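Local coordinates for protein acidocalcisomal pyrophosphatase (Trypanosoma cruzi, PDB 5CUV) that binds magnesium and probably hydrolyses inorganic pyrophosphate to phosphate in a metal-dependent reaction, as other enzymes of its family do, at residues 48-53 with 80-85; 102-107 with 136-141; 298-303 with 359-364; 319-324 with 366-371. All coordinates share one frame; numbering follows the deposited sequence.

Contact 1: 48-53 with 80-85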
# COMPACT_ATOMS: atom_id res chain seq x y z
N LYS A 48 26.38 -43.18 -14.58
CA LYS A 48 27.32 -42.33 -15.31
C LYS A 48 26.66 -41.10 -15.94
O LYS A 48 25.77 -41.21 -16.78
CB LYS A 48 28.06 -43.15 -16.39
CG LYS A 48 28.80 -44.42 -15.87
CD LYS A 48 29.75 -44.12 -14.68
CE LYS A 48 30.32 -45.41 -14.09
NZ LYS A 48 30.49 -45.31 -12.60
N PRO A 49 27.10 -39.91 -15.53
CA PRO A 49 26.50 -38.72 -16.12
C PRO A 49 26.82 -38.59 -17.61
O PRO A 49 27.94 -38.84 -18.04
CB PRO A 49 27.06 -37.58 -15.25
CG PRO A 49 28.38 -38.10 -14.86
CD PRO A 49 28.09 -39.54 -14.51
N LEU A 50 25.83 -38.20 -18.38
CA LEU A 50 26.00 -38.01 -19.80
C LEU A 50 27.39 -37.41 -20.05
O LEU A 50 27.85 -36.55 -19.30
CB LEU A 50 24.92 -37.07 -20.34
CG LEU A 50 23.45 -37.39 -20.10
CD1 LEU A 50 22.60 -36.48 -20.95
CD2 LEU A 50 23.17 -38.79 -20.48
N PRO A 51 28.09 -37.87 -21.09
CA PRO A 51 29.42 -37.32 -21.36
C PRO A 51 29.41 -35.80 -21.60
O PRO A 51 30.23 -35.10 -21.04
CB PRO A 51 29.89 -38.11 -22.59
CG PRO A 51 28.61 -38.47 -23.28
CD PRO A 51 27.73 -38.88 -22.11
N GLU A 52 28.49 -35.29 -22.42
CA GLU A 52 28.48 -33.85 -22.67
C GLU A 52 28.47 -33.00 -21.38
O GLU A 52 29.00 -31.89 -21.36
CB GLU A 52 27.32 -33.45 -23.62
CG GLU A 52 26.05 -34.28 -23.55
CD GLU A 52 26.18 -35.74 -24.10
OE1 GLU A 52 26.47 -35.94 -25.32
OE2 GLU A 52 25.96 -36.68 -23.29
N ALA A 53 27.89 -33.54 -20.31
CA ALA A 53 27.86 -32.84 -19.03
C ALA A 53 29.26 -32.87 -18.42
O ALA A 53 29.87 -31.82 -18.24
CB ALA A 53 26.85 -33.49 -18.12
N MSE A 80 16.74 -42.48 -21.53
CA MSE A 80 15.67 -43.45 -21.60
C MSE A 80 16.24 -44.81 -21.16
O MSE A 80 15.56 -45.59 -20.52
CB MSE A 80 15.11 -43.53 -23.02
CG MSE A 80 14.41 -42.26 -23.48
SE MSE A 80 12.91 -41.75 -22.40
CE MSE A 80 11.73 -43.24 -22.84
N ALA A 81 17.49 -45.08 -21.50
CA ALA A 81 18.14 -46.32 -21.08
C ALA A 81 18.19 -46.40 -19.54
O ALA A 81 17.96 -47.46 -18.96
CB ALA A 81 19.55 -46.40 -21.65
N ARG A 82 18.50 -45.29 -18.89
CA ARG A 82 18.53 -45.27 -17.42
C ARG A 82 17.12 -45.44 -16.92
O ARG A 82 16.93 -45.95 -15.85
CB ARG A 82 19.12 -43.97 -16.84
CG ARG A 82 20.52 -43.57 -17.37
CD ARG A 82 21.24 -42.67 -16.40
NE ARG A 82 20.51 -41.43 -16.10
CZ ARG A 82 20.99 -40.22 -16.37
NH1 ARG A 82 22.18 -40.07 -16.93
NH2 ARG A 82 20.28 -39.14 -16.10
N MSE A 83 16.13 -45.03 -17.68
CA MSE A 83 14.76 -45.18 -17.22
C MSE A 83 14.39 -46.63 -17.31
O MSE A 83 13.64 -47.14 -16.45
CB MSE A 83 13.82 -44.34 -18.08
CG MSE A 83 12.37 -44.38 -17.62
SE MSE A 83 12.06 -43.58 -15.91
CE MSE A 83 12.19 -41.71 -16.45
N PHE A 84 14.92 -47.28 -18.35
CA PHE A 84 14.67 -48.70 -18.63
C PHE A 84 15.18 -49.59 -17.56
O PHE A 84 14.53 -50.55 -17.17
CB PHE A 84 15.34 -49.13 -19.90
CG PHE A 84 14.97 -50.50 -20.33
CD1 PHE A 84 13.82 -50.72 -21.08
CD2 PHE A 84 15.78 -51.59 -19.99
CE1 PHE A 84 13.48 -51.99 -21.50
CE2 PHE A 84 15.44 -52.88 -20.39
CZ PHE A 84 14.29 -53.07 -21.16
N SER A 85 16.39 -49.28 -17.10
CA SER A 85 17.03 -50.07 -16.06
C SER A 85 16.29 -49.84 -14.74
O SER A 85 16.16 -50.75 -13.92
CB SER A 85 18.50 -49.69 -15.97
OG SER A 85 19.18 -50.42 -14.98

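Contact 2: 102-107 with 136-141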
# COMPACT_ATOMS: atom_id res chain seq x y z
N HIS A 102 3.69 -50.17 -18.79
CA HIS A 102 3.52 -49.23 -17.68
C HIS A 102 4.51 -48.10 -17.94
O HIS A 102 4.15 -46.92 -17.87
CB HIS A 102 3.87 -49.86 -16.33
CG HIS A 102 2.69 -50.26 -15.51
ND1 HIS A 102 1.84 -51.30 -15.86
CD2 HIS A 102 2.28 -49.85 -14.28
CE1 HIS A 102 0.98 -51.53 -14.89
NE2 HIS A 102 1.22 -50.66 -13.91
N MSE A 103 5.75 -48.49 -18.22
CA MSE A 103 6.81 -47.53 -18.54
C MSE A 103 6.30 -46.56 -19.58
O MSE A 103 6.48 -45.37 -19.42
CB MSE A 103 8.06 -48.26 -19.03
CG MSE A 103 9.21 -47.33 -19.38
SE MSE A 103 10.87 -48.22 -19.74
CE MSE A 103 11.90 -46.66 -20.30
N CYS A 104 5.66 -47.05 -20.63
CA CYS A 104 5.17 -46.12 -21.64
C CYS A 104 4.16 -45.13 -21.11
O CYS A 104 4.21 -43.94 -21.45
CB CYS A 104 4.54 -46.87 -22.80
SG CYS A 104 5.72 -47.44 -24.01
N LYS A 105 3.25 -45.61 -20.26
CA LYS A 105 2.22 -44.76 -19.70
C LYS A 105 2.89 -43.87 -18.69
O LYS A 105 2.40 -42.79 -18.34
CB LYS A 105 1.10 -45.60 -19.07
CG LYS A 105 0.18 -46.26 -20.14
CD LYS A 105 -1.09 -46.93 -19.56
CE LYS A 105 -1.73 -47.93 -20.57
NZ LYS A 105 -2.90 -48.73 -20.02
N TYR A 106 4.04 -44.29 -18.23
CA TYR A 106 4.70 -43.45 -17.29
C TYR A 106 5.37 -42.31 -18.04
O TYR A 106 5.40 -41.22 -17.53
CB TYR A 106 5.73 -44.26 -16.53
CG TYR A 106 6.50 -43.50 -15.50
CD1 TYR A 106 5.87 -42.91 -14.39
CD2 TYR A 106 7.89 -43.48 -15.55
CE1 TYR A 106 6.62 -42.34 -13.36
CE2 TYR A 106 8.66 -42.90 -14.55
CZ TYR A 106 8.03 -42.34 -13.45
OH TYR A 106 8.83 -41.80 -12.48
N LEU A 107 5.87 -42.56 -19.25
CA LEU A 107 6.56 -41.54 -20.02
C LEU A 107 5.64 -40.57 -20.69
O LEU A 107 6.10 -39.68 -21.42
CB LEU A 107 7.46 -42.14 -21.05
CG LEU A 107 8.62 -42.82 -20.35
CD1 LEU A 107 9.40 -43.63 -21.38
CD2 LEU A 107 9.48 -41.80 -19.63
N TRP A 136 13.87 -49.06 -27.51
CA TRP A 136 14.30 -47.78 -28.05
C TRP A 136 14.09 -47.71 -29.55
O TRP A 136 13.69 -46.69 -30.06
CB TRP A 136 15.76 -47.50 -27.66
CG TRP A 136 16.28 -46.18 -28.17
CD1 TRP A 136 17.31 -46.00 -29.04
CD2 TRP A 136 15.74 -44.87 -27.91
NE1 TRP A 136 17.45 -44.66 -29.34
CE2 TRP A 136 16.50 -43.94 -28.67
CE3 TRP A 136 14.69 -44.39 -27.11
CZ2 TRP A 136 16.25 -42.56 -28.66
CZ3 TRP A 136 14.43 -43.01 -27.10
CH2 TRP A 136 15.22 -42.11 -27.88
N ALA A 137 14.31 -48.80 -30.27
CA ALA A 137 14.13 -48.81 -31.72
C ALA A 137 12.66 -48.58 -32.07
O ALA A 137 12.31 -47.88 -33.02
CB ALA A 137 14.58 -50.12 -32.29
N TRP A 138 11.81 -49.18 -31.26
CA TRP A 138 10.37 -49.06 -31.49
C TRP A 138 9.85 -47.64 -31.17
O TRP A 138 9.04 -47.11 -31.92
CB TRP A 138 9.60 -50.10 -30.63
CG TRP A 138 8.10 -49.89 -30.69
CD1 TRP A 138 7.26 -50.20 -31.74
CD2 TRP A 138 7.29 -49.24 -29.72
NE1 TRP A 138 5.98 -49.77 -31.47
CE2 TRP A 138 5.97 -49.18 -30.23
CE3 TRP A 138 7.55 -48.69 -28.46
CZ2 TRP A 138 4.91 -48.59 -29.52
CZ3 TRP A 138 6.50 -48.09 -27.75
CH2 TRP A 138 5.20 -48.05 -28.29
N TRP A 139 10.32 -47.09 -30.04
CA TRP A 139 9.95 -45.74 -29.55
C TRP A 139 10.23 -44.65 -30.59
O TRP A 139 9.38 -43.82 -30.91
CB TRP A 139 10.75 -45.44 -28.28
CG TRP A 139 10.39 -44.14 -27.59
CD1 TRP A 139 11.00 -42.92 -27.74
CD2 TRP A 139 9.41 -43.97 -26.56
NE1 TRP A 139 10.47 -42.01 -26.86
CE2 TRP A 139 9.50 -42.63 -26.12
CE3 TRP A 139 8.48 -44.82 -25.95
CZ2 TRP A 139 8.68 -42.12 -25.09
CZ3 TRP A 139 7.68 -44.32 -24.94
CH2 TRP A 139 7.78 -42.99 -24.51
N CYS A 140 11.46 -44.67 -31.08
CA CYS A 140 11.92 -43.74 -32.06
C CYS A 140 11.16 -43.89 -33.34
O CYS A 140 11.11 -42.95 -34.10
CB CYS A 140 13.38 -43.94 -32.34
SG CYS A 140 14.37 -43.51 -30.94
N SER A 141 10.56 -45.04 -33.60
CA SER A 141 9.85 -45.19 -34.86
C SER A 141 8.37 -44.90 -34.76
O SER A 141 7.68 -44.85 -35.76
CB SER A 141 10.07 -46.59 -35.42
OG SER A 141 11.47 -46.83 -35.54

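Contact 3: 298-303 with 359-364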
# COMPACT_ATOMS: atom_id res chain seq x y z
N ILE A 298 -16.79 -1.65 15.64
CA ILE A 298 -16.01 -0.46 15.27
C ILE A 298 -15.00 -0.86 14.16
O ILE A 298 -14.15 -1.72 14.39
CB ILE A 298 -15.26 0.03 16.49
CG1 ILE A 298 -16.24 0.44 17.57
CG2 ILE A 298 -14.42 1.18 16.18
CD1 ILE A 298 -15.56 0.58 18.92
N GLU A 299 -15.09 -0.26 12.96
CA GLU A 299 -14.15 -0.62 11.86
C GLU A 299 -13.10 0.49 11.80
O GLU A 299 -13.46 1.63 11.54
CB GLU A 299 -14.90 -0.76 10.50
CG GLU A 299 -14.08 -1.21 9.25
CD GLU A 299 -13.03 -0.16 8.65
OE1 GLU A 299 -11.94 -0.62 8.23
OE2 GLU A 299 -13.26 1.08 8.56
N ILE A 300 -11.82 0.15 11.97
CA ILE A 300 -10.74 1.10 12.01
C ILE A 300 -9.92 1.48 10.75
O ILE A 300 -8.88 2.09 10.86
CB ILE A 300 -9.77 0.74 13.16
CG1 ILE A 300 -8.85 -0.41 12.79
CG2 ILE A 300 -10.60 0.33 14.43
CD1 ILE A 300 -8.11 -0.99 14.00
N GLY A 301 -10.42 1.19 9.55
CA GLY A 301 -9.68 1.60 8.35
C GLY A 301 -9.83 3.10 8.18
O GLY A 301 -10.62 3.76 8.88
N MSE A 302 -9.16 3.62 7.22
CA MSE A 302 -9.10 4.97 6.77
C MSE A 302 -10.19 5.56 6.05
O MSE A 302 -10.33 6.58 6.05
CB MSE A 302 -7.87 5.21 5.97
CG MSE A 302 -7.68 4.64 4.61
SE MSE A 302 -6.26 4.93 3.49
CE MSE A 302 -4.81 4.50 4.45
N THR A 303 -11.04 4.81 5.60
CA THR A 303 -12.17 5.21 4.79
C THR A 303 -13.46 5.27 5.56
O THR A 303 -13.79 4.34 6.33
CB THR A 303 -12.44 4.26 3.56
OG1 THR A 303 -11.29 4.23 2.74
CG2 THR A 303 -13.60 4.77 2.73
N ASP A 359 -5.93 3.20 22.24
CA ASP A 359 -6.09 4.10 23.40
C ASP A 359 -7.28 5.07 23.22
O ASP A 359 -8.06 5.30 24.17
CB ASP A 359 -4.88 4.98 23.63
CG ASP A 359 -3.68 4.23 24.02
OD1 ASP A 359 -3.82 3.12 24.57
OD2 ASP A 359 -2.55 4.77 23.79
N ALA A 360 -7.37 5.68 22.03
CA ALA A 360 -8.41 6.63 21.81
C ALA A 360 -9.78 5.93 21.81
O ALA A 360 -10.75 6.47 22.30
CB ALA A 360 -8.15 7.37 20.55
N ILE A 361 -9.86 4.71 21.31
CA ILE A 361 -11.14 3.98 21.30
C ILE A 361 -11.60 3.72 22.71
O ILE A 361 -12.78 3.89 23.04
CB ILE A 361 -11.00 2.63 20.60
CG1 ILE A 361 -10.77 2.86 19.13
CG2 ILE A 361 -12.22 1.80 20.86
CD1 ILE A 361 -10.44 1.66 18.40
N HIS A 362 -10.64 3.27 23.52
CA HIS A 362 -10.91 2.93 24.90
C HIS A 362 -11.35 4.15 25.70
O HIS A 362 -12.32 4.11 26.43
CB HIS A 362 -9.69 2.32 25.56
CG HIS A 362 -9.86 2.13 27.03
ND1 HIS A 362 -10.06 0.89 27.60
CD2 HIS A 362 -9.97 3.03 28.03
CE1 HIS A 362 -10.30 1.03 28.89
NE2 HIS A 362 -10.25 2.32 29.18
N GLU A 363 -10.63 5.24 25.54
CA GLU A 363 -10.94 6.45 26.28
C GLU A 363 -12.26 7.07 25.78
O GLU A 363 -13.07 7.57 26.57
CB GLU A 363 -9.77 7.42 26.17
CG GLU A 363 -9.99 8.73 26.94
CD GLU A 363 -9.75 8.62 28.46
OE1 GLU A 363 -9.75 7.49 29.03
OE2 GLU A 363 -9.60 9.70 29.07
N TRP A 364 -12.50 7.00 24.49
CA TRP A 364 -13.73 7.55 23.97
C TRP A 364 -14.95 6.81 24.63
O TRP A 364 -15.85 7.44 25.15
CB TRP A 364 -13.75 7.49 22.41
CG TRP A 364 -14.74 8.49 21.79
CD1 TRP A 364 -14.44 9.71 21.21
CD2 TRP A 364 -16.15 8.30 21.59
NE1 TRP A 364 -15.58 10.26 20.66
CE2 TRP A 364 -16.64 9.42 20.88
CE3 TRP A 364 -17.05 7.28 21.95
CZ2 TRP A 364 -17.97 9.55 20.50
CZ3 TRP A 364 -18.39 7.42 21.58
CH2 TRP A 364 -18.83 8.55 20.86

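Contact 4: 319-324 with 366-371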
# COMPACT_ATOMS: atom_id res chain seq x y z
N LEU A 319 -13.47 -5.39 22.80
CA LEU A 319 -13.38 -4.62 24.02
C LEU A 319 -14.75 -4.75 24.78
O LEU A 319 -15.81 -4.52 24.18
CB LEU A 319 -13.09 -3.16 23.66
CG LEU A 319 -12.94 -2.20 24.85
CD1 LEU A 319 -11.52 -2.33 25.48
CD2 LEU A 319 -13.19 -0.79 24.38
N GLY A 320 -14.75 -5.16 26.06
CA GLY A 320 -16.01 -5.30 26.77
C GLY A 320 -16.33 -4.12 27.68
O GLY A 320 -15.64 -3.89 28.70
N MSE A 321 -17.38 -3.37 27.36
CA MSE A 321 -17.75 -2.24 28.17
C MSE A 321 -19.04 -2.58 28.89
O MSE A 321 -19.84 -3.41 28.40
CB MSE A 321 -17.92 -0.99 27.31
CG MSE A 321 -18.42 0.22 28.08
SE MSE A 321 -18.59 1.82 27.04
CE MSE A 321 -20.18 1.32 26.02
N ILE A 322 -19.25 -1.98 30.07
CA ILE A 322 -20.52 -2.23 30.75
C ILE A 322 -21.43 -1.03 30.44
O ILE A 322 -20.99 0.12 30.45
CB ILE A 322 -20.39 -2.33 32.34
CG1 ILE A 322 -19.27 -3.27 32.81
CG2 ILE A 322 -21.65 -2.94 32.87
CD1 ILE A 322 -19.41 -4.65 32.32
N ASP A 323 -22.68 -1.30 30.12
CA ASP A 323 -23.58 -0.20 29.87
C ASP A 323 -24.84 -0.46 30.67
O ASP A 323 -25.60 -1.39 30.34
CB ASP A 323 -23.93 -0.08 28.39
CG ASP A 323 -24.64 1.22 28.08
OD1 ASP A 323 -25.36 1.70 28.99
OD2 ASP A 323 -24.50 1.74 26.94
N ASP A 324 -25.06 0.35 31.71
CA ASP A 324 -26.24 0.18 32.56
C ASP A 324 -26.31 -1.27 33.05
O ASP A 324 -27.37 -1.90 33.04
CB ASP A 324 -27.50 0.59 31.76
CG ASP A 324 -28.83 -0.05 32.29
OD1 ASP A 324 -29.28 0.25 33.44
OD2 ASP A 324 -29.44 -0.85 31.51
N ARG A 366 -15.04 5.13 27.45
CA ARG A 366 -15.04 5.26 28.86
C ARG A 366 -15.70 6.56 29.23
O ARG A 366 -16.43 6.64 30.20
CB ARG A 366 -13.60 5.25 29.39
CG ARG A 366 -13.45 5.69 30.87
CD ARG A 366 -11.97 5.64 31.33
NE ARG A 366 -11.29 6.93 31.22
CZ ARG A 366 -11.57 7.99 32.00
NH1 ARG A 366 -12.50 7.86 32.94
NH2 ARG A 366 -10.95 9.17 31.84
N VAL A 367 -15.51 7.59 28.43
CA VAL A 367 -16.03 8.86 28.90
C VAL A 367 -17.09 9.57 28.13
O VAL A 367 -17.41 10.68 28.51
CB VAL A 367 -14.87 9.89 29.10
CG1 VAL A 367 -13.68 9.20 29.86
CG2 VAL A 367 -14.35 10.42 27.74
N TYR A 368 -17.68 8.95 27.11
CA TYR A 368 -18.64 9.69 26.30
C TYR A 368 -19.90 10.17 26.96
O TYR A 368 -20.59 11.03 26.40
CB TYR A 368 -18.97 8.94 25.00
CG TYR A 368 -19.95 7.83 25.14
CD1 TYR A 368 -21.30 8.04 24.96
CD2 TYR A 368 -19.51 6.54 25.41
CE1 TYR A 368 -22.20 6.98 25.03
CE2 TYR A 368 -20.40 5.46 25.50
CZ TYR A 368 -21.74 5.69 25.30
OH TYR A 368 -22.62 4.61 25.37
N LYS A 369 -20.21 9.66 28.15
CA LYS A 369 -21.43 10.11 28.84
C LYS A 369 -21.20 11.22 29.83
O LYS A 369 -22.13 11.91 30.17
CB LYS A 369 -22.08 9.00 29.62
CG LYS A 369 -22.41 7.81 28.85
CD LYS A 369 -23.26 6.95 29.71
CE LYS A 369 -24.09 6.05 28.85
NZ LYS A 369 -23.15 5.11 28.25
N ILE A 370 -19.97 11.37 30.34
CA ILE A 370 -19.68 12.42 31.30
C ILE A 370 -20.18 13.84 30.91
O ILE A 370 -20.71 14.54 31.76
CB ILE A 370 -18.20 12.41 31.64
CG1 ILE A 370 -17.94 11.19 32.51
CG2 ILE A 370 -17.78 13.68 32.35
CD1 ILE A 370 -16.47 10.63 32.56
N CYS A 371 -20.07 14.26 29.65
CA CYS A 371 -20.54 15.60 29.28
C CYS A 371 -22.05 15.67 29.32
O CYS A 371 -22.63 16.71 29.09
CB CYS A 371 -20.10 16.04 27.86
SG CYS A 371 -20.90 15.08 26.51

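Contact 1: 48-53 with 80-85
Arg-82 reaches from helix 73-87 to the turn at Lys-48 and Leu-50, where the chain enters helix 51-56. This is part of the N-terminal helical domain, whose helix pattern and short two-stranded sheet resemble an EF-hand pair. The backbones stay well apart, with Lys-48 CA 9.5 Å from Arg-82 CA, and one long side chain spans the gap.

The direct contact is loose, without a hydrogen bond between the segments. Arg-82 NH1 lies 3.9 Å from Leu-50 CD2, the methyl approaching the guanidinium obliquely. The same NH1 is 3.8 Å from Lys-48 O, also obliquely placed and too far for more than a loose polar approach. The bend about the CG-CD bond of Arg-82 (chi3 -58°) swings the guanidinium aside.

The strong polar grip comes from outside the two segments. Arg-82 NH2 donates to Ile-36 O and forms a salt bridge with Glu-60 OE2, while Glu-60 OE1 accepts from Leu-50 N. One carboxylate thereby ties the start of helix 51-56 to the arginine and probably limits how the guanidinium can turn. Leu-50 itself is buried and also packs on Met-75 and Arg-78 of helix 73-87.

Backbone bonding finishes the turn. Leu-50 occupies the N-cap position, and behind it Pro-51 starts the helix; in the first turn Ala-53 N makes a weak hydrogen bond to Leu-50 O, at 3.2 Å.

Contact 2: 102-107 with 136-141
Cys-104 of helix 97-106 sits between the outer rims of two indoles, Trp-138 and Trp-139, carried by helix 132-141. This helix-helix packing lies in the core of the EF-hand-like N-terminal domain. The nearest alpha carbons, Cys-104 CA and Trp-139 CA, are 9.2 Å apart, and side chains from both segments bridge the gap.

The sulfur-aromatic contacts come first. Cys-104 SG is 3.8 Å from Trp-139 CZ3 and lies in the plane of that ring, 89° off the normal of its six-membered part. It is 3.9 Å from Trp-138 CZ3, again at the edge and near the plane. Both indoles therefore offer C-H edges, not faces, to the sulfur. Each tryptophan has CG trans to its own N, which throws the ring out from helix 132-141 toward its partner.

The rest is apolar packing. Leu-107, just past the end of its helix, puts both CB and CD1 3.6 Å from Trp-139 CH2, meeting the ring at a slant. Outside the two segments, Trp-138 stacks with His-142 and packs on helix 113-123, while Arg-109 makes a cation-pi contact with Trp-139.

Hydrogen bonding is peripheral. The indole nitrogen of Trp-139 is satisfied across the interface, by Asn-255 OD1 of the second subunit, so this core also lies against the assembly partner. Within 136-141, Ser-141 OG donates one turn back to Ala-137 O at 2.9 Å, approaching almost in line with the carbonyl bond (167° at the oxygen).

Contact 3: 298-303 with 359-364
A small, wholly apolar contact packs Ile-361 of helix 357-367 against Ile-298 and Ile-300, at the end of strand 296-299 in the barrel-like sheet of the pyrophosphatase domain, the OB-type core of this enzyme family. All three isoleucines are buried, with Ile-298 CA 8.9 Å from Ile-361 CA.

Ile-361 uses its two branches separately. Its CG2 methyl meets CD1 of Ile-298 at 4.1 Å, the side chains sliding past each other in opposite senses. Its CD1, at the end of the longer branch, lies 4.2 Å from CG2 of Ile-300, and here the chains cross at about a right angle. Ile-300 has CG1 set between N and C (chi1 79°), which leaves CG2 beside the backbone N and facing the helix.

Ile-298 comes two residues after the magnesium ligand Asp-296, on the strand that carries it, and its side chain lies about 10 Å from the bound magnesium. Its backbone hydrogen-bonds with Val-331 and Cys-333 of the parallel strand 326-335. Where strand 296-299 ends, Glu-299 OE1 accepts from Ser-335 N and also takes a weak bond from Gly-301 N, the Gly-301 N to Glu-299 OE1 distance being 2.7 Å.

Contact 4: 319-324 with 366-371
Strand 310-323 brings Met-321 and Asp-323 up to Tyr-368 and Lys-369, where the chain leaves helix 357-367 for a short 3-10 turn. The closest alpha carbons are Met-321 CA and Arg-366 CA, 8.0 Å apart. Ile-370 N bonds to Val-367 O in the turn that follows.

Met-321, a selenomethionine in this crystal, runs out extended and then bends at its last torsion (chi3 73°), placing CE at the edge of the Tyr-368 ring, 4.2 Å from CE2. Asp-323 OD2 approaches Tyr-368 OH to 3.8 Å, with the carboxylate turned 71° from the ring plane. Lys-369 NZ reaches the same carboxylate in a long salt bridge, 3.9 Å to Asp-323 OD2, and also donates a weak hydrogen bond to Tyr-368 OH at 3.0 Å.

Met-321 packs on Asp-328, a magnesium ligand, and the side chain of Asp-323 is about 7 Å from the bound magnesium. The chemistry therefore implies a loosely held polar cluster, consistent with the rim of the family's metal and phosphate site: the weak bond to the phenol oxygen and the long ion pair only loosely connect tyrosine and carboxylate.

Overall arrangement
From the N terminus, contact 1 closes a largely helical loop of 26 residues, and contact 2 follows in series with one of 28. The two touch, Met-83 of helix 73-87 packing on Met-103 of helix 97-106, so together they hold one helical domain that also meets the second subunit. The chain then travels to the pyrophosphatase domain; contacts 2 and 3 have centres about 68 Å apart, on opposite sides of the chain's centre. There contacts 3 and 4 cross, since 319-324 falls within the loop closed by 298-303 and 359-364, while 366-371 lies after it. Both fasten helix 357-367 and its exit to two strands of one mixed sheet that flank strand 326-335.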